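Cytochrome P450 (CYP102L1) (Mycobacterium phage Adler, PDB 6N6Q) is a viral cytochrome P450 that binds haem and probably catalyses oxidation of a substrate, as other members of its family do. Local coordinates at residues 223-226 with 227-231; 265-268 with 269-273; 303-306 with 307-311. All coordinates share one frame; numbering follows the deposited sequence.

Contact 1: 223-226 with 227-231; sequences FIRA and EVDKI
Arg225 and Asp229, one helical turn apart and of opposite charge, illustrate how such a pair can be linked without forming a salt bridge. Arg225 NH1 and Asp229 OD1 stay 4.9 Å apart, and a water spans the gap: it accepts from Arg225 NH1 at 2.6 Å, in the plane of the guanidinium and at its edge, and donates to Asp229 OD1 at 2.7 Å. The arginine chain folds back at chi2 (66°) and again at chi3, which lays its methylenes beside the aspartate; Arg225 CG lies 3.5 Å from Asp229 OD2, with guanidinium and carboxylate planes turned 45° to each other. Both charged groups have stronger partners on the neighbouring helix 265-296. Asn266 O and Asn270 OD1 receive the guanidinium, and Asn265 ND2 donates to Asp229 OD1.

Among weaker contacts, Phe223 and Glu227 run side by side in the same direction, ring atom CZ of Phe223 3.8 Å from carboxylate oxygen OE1 of Glu227, the two planes inclined by 55°. CG2 of Val228 lies 3.2 Å from Arg225 O.

The main chain supplies ordinary i to i+4 bonds, Glu227 N to Phe223 O, Val228 N to Ile224 O, Asp229 N to Arg225 O and Lys230 N to Ala226 O.

Ile224, on another side of the helix, packs against Phe184 and Val188 of helix 183-196. A long helix packed against both helix 183-196 and the start of helix 265-296 is what the P450 fold presents in its G helix, which lies beside the F helix and over the helix named I.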
loop_
_atom_site.group_PDB
_atom_site.type_symbol
_atom_site.label_atom_id
_atom_site.label_comp_id
_atom_site.label_asym_id
_atom_site.label_seq_id
_atom_site.Cartn_x
_atom_site.Cartn_y
_atom_site.Cartn_z
ATOM N N PHE A 223 11.905 15.083 16.249
ATOM C CA PHE A 223 10.492 15.346 16.499
ATOM C C PHE A 223 9.642 14.111 16.226
ATOM O O PHE A 223 8.682 13.836 16.956
ATOM C CB PHE A 223 10.020 16.524 15.647
ATOM C CG PHE A 223 8.568 16.863 15.830
ATOM C CD1 PHE A 223 8.150 17.607 16.922
ATOM C CD2 PHE A 223 7.623 16.443 14.909
ATOM C CE1 PHE A 223 6.813 17.921 17.094
ATOM C CE2 PHE A 223 6.284 16.754 15.076
ATOM C CZ PHE A 223 5.879 17.494 16.170
ATOM N N ILE A 224 9.980 13.354 15.181
ATOM C CA ILE A 224 9.241 12.133 14.872
ATOM C C ILE A 224 9.477 11.080 15.949
ATOM O O ILE A 224 8.536 10.437 16.430
ATOM C CB ILE A 224 9.633 11.612 13.478
ATOM C CG1 ILE A 224 9.095 12.544 12.390
ATOM C CG2 ILE A 224 9.129 10.196 13.276
ATOM C CD1 ILE A 224 9.619 12.223 11.008
ATOM N N ARG A 225 10.740 10.887 16.342
ATOM C CA ARG A 225 11.059 9.906 17.376
ATOM C C ARG A 225 10.439 10.289 18.715
ATOM O O ARG A 225 10.008 9.418 19.480
ATOM C CB ARG A 225 12.576 9.765 17.510
ATOM C CG ARG A 225 13.032 8.849 18.640
ATOM C CD ARG A 225 12.627 7.410 18.373
ATOM N NE ARG A 225 13.080 6.958 17.061
ATOM C CZ ARG A 225 12.878 5.738 16.577
ATOM N NH1 ARG A 225 12.229 4.833 17.298
ATOM N NH2 ARG A 225 13.327 5.421 15.370
ATOM N N ALA A 226 10.387 11.588 19.020
ATOM C CA ALA A 226 9.817 12.020 20.290
ATOM C C ALA A 226 8.310 11.807 20.332
ATOM O O ALA A 226 7.761 11.480 21.390
ATOM C CB ALA A 226 10.153 13.487 20.549
ATOM N N GLU A 227 7.626 11.979 19.200
ATOM C CA GLU A 227 6.179 11.808 19.186
ATOM C C GLU A 227 5.789 10.341 19.317
ATOM O O GLU A 227 4.827 10.013 20.022
ATOM C CB GLU A 227 5.588 12.411 17.913
ATOM C CG GLU A 227 4.077 12.273 17.808
ATOM C CD GLU A 227 3.382 13.608 17.625
ATOM O OE1 GLU A 227 4.008 14.651 17.917
ATOM O OE2 GLU A 227 2.210 13.612 17.187
ATOM N N VAL A 228 6.519 9.441 18.650
ATOM C CA VAL A 228 6.189 8.023 18.763
ATOM C C VAL A 228 6.570 7.493 20.139
ATOM O O VAL A 228 5.909 6.589 20.665
ATOM C CB VAL A 228 6.849 7.205 17.635
ATOM C CG1 VAL A 228 6.251 7.577 16.287
ATOM C CG2 VAL A 228 8.354 7.406 17.625
ATOM N N ASP A 229 7.626 8.038 20.749
ATOM C CA ASP A 229 7.953 7.664 22.121
ATOM C C ASP A 229 6.847 8.085 23.079
ATOM O O ASP A 229 6.518 7.355 24.021
ATOM C CB ASP A 229 9.286 8.283 22.540
ATOM C CG ASP A 229 10.480 7.583 21.919
ATOM O OD1 ASP A 229 10.364 6.385 21.584
ATOM O OD2 ASP A 229 11.538 8.231 21.772
ATOM N N LYS A 230 6.261 9.263 22.853
ATOM C CA LYS A 230 5.166 9.715 23.704
ATOM C C LYS A 230 3.949 8.808 23.559
ATOM O O LYS A 230 3.259 8.525 24.544
ATOM C CB LYS A 230 4.806 11.165 23.374
ATOM C CG LYS A 230 3.846 11.803 24.369
ATOM C CD LYS A 230 3.802 13.317 24.215
ATOM C CE LYS A 230 2.963 13.960 25.311
ATOM N NZ LYS A 230 3.011 15.449 25.258
ATOM N N ILE A 231 3.676 8.338 22.340
ATOM C CA ILE A 231 2.582 7.392 22.137
ATOM C C ILE A 231 2.866 6.087 22.872
ATOM O O ILE A 231 1.955 5.449 23.416
ATOM C CB ILE A 231 2.351 7.165 20.631
ATOM C CG1 ILE A 231 1.960 8.480 19.953
ATOM C CG2 ILE A 231 1.285 6.106 20.400
ATOM C CD1 ILE A 231 1.757 8.366 18.460
HETATM O O HOH W 1 10.693 4.799 19.445
#

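Contact 2: 265-268 with 269-273; sequences NNNI and GNQIL
Gly269 N gives a nearly straight bond to Asn265 O (3.1 Å, 170° at the hydrogen), the first i to i+4 bond of helix 265-296, whose start is tied by Asp264 OD1 to Asn267 N. Asn270 comes next. Its backbone N reaches Asn266 O, and its side chain, with CG beside its own backbone N (chi1 -73°), folds back over that same oxygen, Asn270 CG at 3.3 Å from Asn266 O. The amides of Asn266 and Asn270 stand almost perpendicular, their ND2 atoms 3.5 Å apart; being two donors they cannot bond to each other, and Asn270 turns its ND2 to Asp94 OD1.

Gln271 makes the side-chain bond of the stretch. Bending at chi2 brings Gln271 NE2 2.9 Å from Asn267 OD1, with the acceptor close to the glutamine amide plane, while the donor approaches that oxygen tilted by 30° from its carbonyl plane. The amide oxygen of the same side chain, OE1, accepts from Met96 N, so both ends of this buried group are engaged. Ile272 finally bonds through N to Ile268 O and lays CG1 3.5 Å from that oxygen, its CD1 loosely meeting Ile268 CG2 at 4.5 Å.

With the side chain of Gln271 about 6 Å from the bound haem, this polar turn belongs to the opening part of the long helix named I, the central helix that passes over the haem in cytochromes P450.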
loop_
_atom_site.group_PDB
_atom_site.type_symbol
_atom_site.label_atom_id
_atom_site.label_comp_id
_atom_site.label_asym_id
_atom_site.label_seq_id
_atom_site.Cartn_x
_atom_site.Cartn_y
_atom_site.Cartn_z
ATOM N N ASN A 265 12.167 -0.414 22.595
ATOM C CA ASN A 265 11.420 0.823 22.382
ATOM C C ASN A 265 11.699 1.417 21.008
ATOM O O ASN A 265 10.777 1.882 20.327
ATOM C CB ASN A 265 11.755 1.832 23.479
ATOM C CG ASN A 265 10.936 3.102 23.371
ATOM O OD1 ASN A 265 9.767 3.132 23.758
ATOM N ND2 ASN A 265 11.547 4.161 22.848
ATOM N N ASN A 266 12.964 1.409 20.580
ATOM C CA ASN A 266 13.310 1.995 19.289
ATOM C C ASN A 266 12.643 1.243 18.143
ATOM O O ASN A 266 12.204 1.854 17.162
ATOM C CB ASN A 266 14.828 2.012 19.109
ATOM C CG ASN A 266 15.258 2.740 17.849
ATOM O OD1 ASN A 266 15.317 3.969 17.820
ATOM N ND2 ASN A 266 15.562 1.983 16.801
ATOM N N ASN A 267 12.550 -0.084 18.252
ATOM C CA ASN A 267 11.945 -0.864 17.178
ATOM C C ASN A 267 10.431 -0.691 17.152
ATOM O O ASN A 267 9.823 -0.675 16.075
ATOM C CB ASN A 267 12.319 -2.338 17.324
ATOM C CG ASN A 267 11.886 -3.165 16.132
ATOM O OD1 ASN A 267 10.784 -3.712 16.106
ATOM N ND2 ASN A 267 12.755 -3.259 15.132
ATOM N N ILE A 268 9.804 -0.571 18.326
ATOM C CA ILE A 268 8.365 -0.319 18.379
ATOM C C ILE A 268 8.033 0.981 17.660
ATOM O O ILE A 268 7.082 1.054 16.873
ATOM C CB ILE A 268 7.873 -0.298 19.838
ATOM C CG1 ILE A 268 8.032 -1.678 20.479
ATOM C CG2 ILE A 268 6.421 0.152 19.909
ATOM C CD1 ILE A 268 7.602 -1.727 21.928
ATOM N N GLY A 269 8.823 2.027 17.915
ATOM C CA GLY A 269 8.649 3.271 17.185
ATOM C C GLY A 269 8.842 3.112 15.691
ATOM O O GLY A 269 8.234 3.838 14.902
ATOM N N ASN A 270 9.685 2.159 15.280
ATOM C CA ASN A 270 9.869 1.901 13.856
ATOM C C ASN A 270 8.651 1.212 13.256
ATOM O O ASN A 270 8.261 1.509 12.122
ATOM C CB ASN A 270 11.126 1.063 13.628
ATOM C CG ASN A 270 12.401 1.852 13.845
ATOM O OD1 ASN A 270 12.393 3.082 13.825
ATOM N ND2 ASN A 270 13.507 1.146 14.047
ATOM N N GLN A 271 8.036 0.289 14.000
ATOM C CA GLN A 271 6.854 -0.394 13.486
ATOM C C GLN A 271 5.691 0.575 13.312
ATOM O O GLN A 271 4.954 0.495 12.322
ATOM C CB GLN A 271 6.459 -1.544 14.413
ATOM C CG GLN A 271 7.583 -2.515 14.751
ATOM C CD GLN A 271 8.107 -3.274 13.545
ATOM O OE1 GLN A 271 7.516 -3.242 12.465
ATOM N NE2 GLN A 271 9.227 -3.964 13.728
ATOM N N ILE A 272 5.513 1.495 14.263
ATOM C CA ILE A 272 4.471 2.511 14.134
ATOM C C ILE A 272 4.698 3.340 12.876
ATOM O O ILE A 272 3.773 3.572 12.088
ATOM C CB ILE A 272 4.426 3.396 15.393
ATOM C CG1 ILE A 272 3.959 2.582 16.602
ATOM C CG2 ILE A 272 3.528 4.604 15.166
ATOM C CD1 ILE A 272 4.037 3.337 17.913
ATOM N N LEU A 273 5.936 3.797 12.670
ATOM C CA LEU A 273 6.262 4.521 11.447
ATOM C C LEU A 273 6.057 3.646 10.220
ATOM O O LEU A 273 5.612 4.126 9.172
ATOM C CB LEU A 273 7.702 5.031 11.499
ATOM C CG LEU A 273 8.006 6.197 12.439
ATOM C CD1 LEU A 273 9.467 6.601 12.312
ATOM C CD2 LEU A 273 7.092 7.374 12.140
#

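Contact 3: 303-306 with 307-311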
loop_
_atom_site.group_PDB
_atom_site.type_symbol
_atom_site.label_atom_id
_atom_site.label_comp_id
_atom_site.label_asym_id
_atom_site.label_seq_id
_atom_site.Cartn_x
_atom_site.Cartn_y
_atom_site.Cartn_z
ATOM N N GLN A 303 -23.602 -2.078 -10.933
ATOM C CA GLN A 303 -23.613 -3.395 -10.305
ATOM C C GLN A 303 -23.074 -3.336 -8.880
ATOM O O GLN A 303 -23.559 -4.053 -7.996
ATOM C CB GLN A 303 -22.812 -4.385 -11.151
ATOM C CG GLN A 303 -22.900 -5.820 -10.664
ATOM C CD GLN A 303 -22.366 -6.822 -11.672
ATOM O OE1 GLN A 303 -22.042 -6.467 -12.807
ATOM N NE2 GLN A 303 -22.273 -8.083 -11.260
ATOM N N ALA A 304 -22.079 -2.482 -8.633
ATOM C CA ALA A 304 -21.553 -2.340 -7.279
ATOM C C ALA A 304 -22.528 -1.582 -6.386
ATOM O O ALA A 304 -22.745 -1.963 -5.230
ATOM C CB ALA A 304 -20.195 -1.642 -7.312
ATOM N N ARG A 305 -23.130 -0.509 -6.908
ATOM C CA ARG A 305 -24.106 0.238 -6.122
ATOM C C ARG A 305 -25.332 -0.607 -5.808
ATOM O O ARG A 305 -25.984 -0.394 -4.780
ATOM C CB ARG A 305 -24.512 1.516 -6.858
ATOM C CG ARG A 305 -24.978 2.638 -5.948
ATOM C CD ARG A 305 -25.271 3.910 -6.731
ATOM N NE ARG A 305 -24.123 4.360 -7.514
ATOM C CZ ARG A 305 -23.143 5.123 -7.037
ATOM N NH1 ARG A 305 -23.165 5.520 -5.773
ATOM N NH2 ARG A 305 -22.138 5.486 -7.825
ATOM N N ALA A 306 -25.659 -1.572 -6.671
ATOM C CA ALA A 306 -26.779 -2.463 -6.387
ATOM C C ALA A 306 -26.427 -3.478 -5.308
ATOM O O ALA A 306 -27.301 -3.885 -4.533
ATOM C CB ALA A 306 -27.223 -3.179 -7.662
ATOM N N GLU A 307 -25.160 -3.896 -5.240
ATOM C CA GLU A 307 -24.755 -4.861 -4.224
ATOM C C GLU A 307 -24.736 -4.228 -2.838
ATOM O O GLU A 307 -25.088 -4.879 -1.847
ATOM C CB GLU A 307 -23.386 -5.441 -4.567
ATOM C CG GLU A 307 -23.002 -6.658 -3.741
ATOM C CD GLU A 307 -21.589 -7.132 -4.024
ATOM O OE1 GLU A 307 -20.657 -6.301 -3.960
ATOM O OE2 GLU A 307 -21.411 -8.334 -4.321
ATOM N N VAL A 308 -24.329 -2.960 -2.745
ATOM C CA VAL A 308 -24.313 -2.283 -1.454
ATOM C C VAL A 308 -25.692 -1.763 -1.066
ATOM O O VAL A 308 -25.950 -1.549 0.126
ATOM C CB VAL A 308 -23.287 -1.137 -1.446
ATOM C CG1 VAL A 308 -21.902 -1.665 -1.797
ATOM C CG2 VAL A 308 -23.700 -0.033 -2.408
ATOM N N ASP A 309 -26.586 -1.554 -2.037
ATOM C CA ASP A 309 -27.960 -1.194 -1.700
ATOM C C ASP A 309 -28.713 -2.391 -1.138
ATOM O O ASP A 309 -29.511 -2.247 -0.203
ATOM C CB ASP A 309 -28.681 -0.637 -2.928
ATOM C CG ASP A 309 -28.257 0.780 -3.263
ATOM O OD1 ASP A 309 -27.388 1.329 -2.551
ATOM O OD2 ASP A 309 -28.790 1.346 -4.243
ATOM N N ALA A 310 -28.466 -3.582 -1.686
ATOM C CA ALA A 310 -29.147 -4.777 -1.201
ATOM C C ALA A 310 -28.663 -5.180 0.185
ATOM O O ALA A 310 -29.424 -5.774 0.956
ATOM C CB ALA A 310 -28.955 -5.929 -2.186
ATOM N N MET A 311 -27.409 -4.874 0.519
ATOM C CA MET A 311 -26.888 -5.233 1.833
ATOM C C MET A 311 -27.423 -4.307 2.920
ATOM O O MET A 311 -27.819 -4.772 3.994
ATOM C CB MET A 311 -25.359 -5.215 1.814
ATOM C CG MET A 311 -24.713 -5.659 3.117
ATOM S SD MET A 311 -24.940 -7.411 3.469
ATOM C CE MET A 311 -24.057 -8.147 2.097
#
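Asp309 folds back over the carbonyl oxygen of Arg305, the residue one turn earlier. Its CB already lies 3.3 Å from Arg305 O, and with CG turned beside the backbone N (chi1 -75°) the carboxyl carbon CG comes to 3.0 Å of that oxygen. Both carboxylate oxygens remain close: Asp309 OD1 at 3.1 Å and OD2 at 3.3 Å from Arg305 O, acceptors facing an acceptor, while the carbonyl takes its hydrogen bond from the aspartate's own backbone N. The negative end is paid for from outside, since OD1 forms salt bridges with Arg470 and Arg315, which probably favours the charged form. Arg305 does not supply that charge; its NE stays 6.4 Å from Asp309 OD2, and its NH1 makes weak bonds with Leu437 O and Phe440 O.

This turn lies on helix 298-311, the J helix of the P450 fold, which packs on helix 422-439 through Ala304 on Leu437 and Val308 on Ala434. A methyl of Val308, CG2, also borders Arg305 O at 3.3 Å. Glu307, extended beyond CG, carries its carboxylate away from the turn to the start of helix 329-341, where OE2 accepts from Tyr330 N and OE1 from Leu331 N.

Contacts 1 and 2 share one interface: their centres are 10 Å apart, and helix 212-237 meets the start of helix 265-296 both through polar bonds and through Ile224 packing on Leu273. Contact 3 sits across the chain's centre from contact 2, about 30 Å away at the nearest atoms. Contact 2 is the buried one; its polar side chains are uncharged amides, several of which receive charged partners from outside it, and Gln271 lies near the haem. Contacts 1 and 3 are partly buried and carry charge; each has the same Arg-Ala-Glu-Val-Asp sequence, yet the arginine and aspartate are joined by a water in 223-231, whereas in 303-311 the aspartate turns to other arginines.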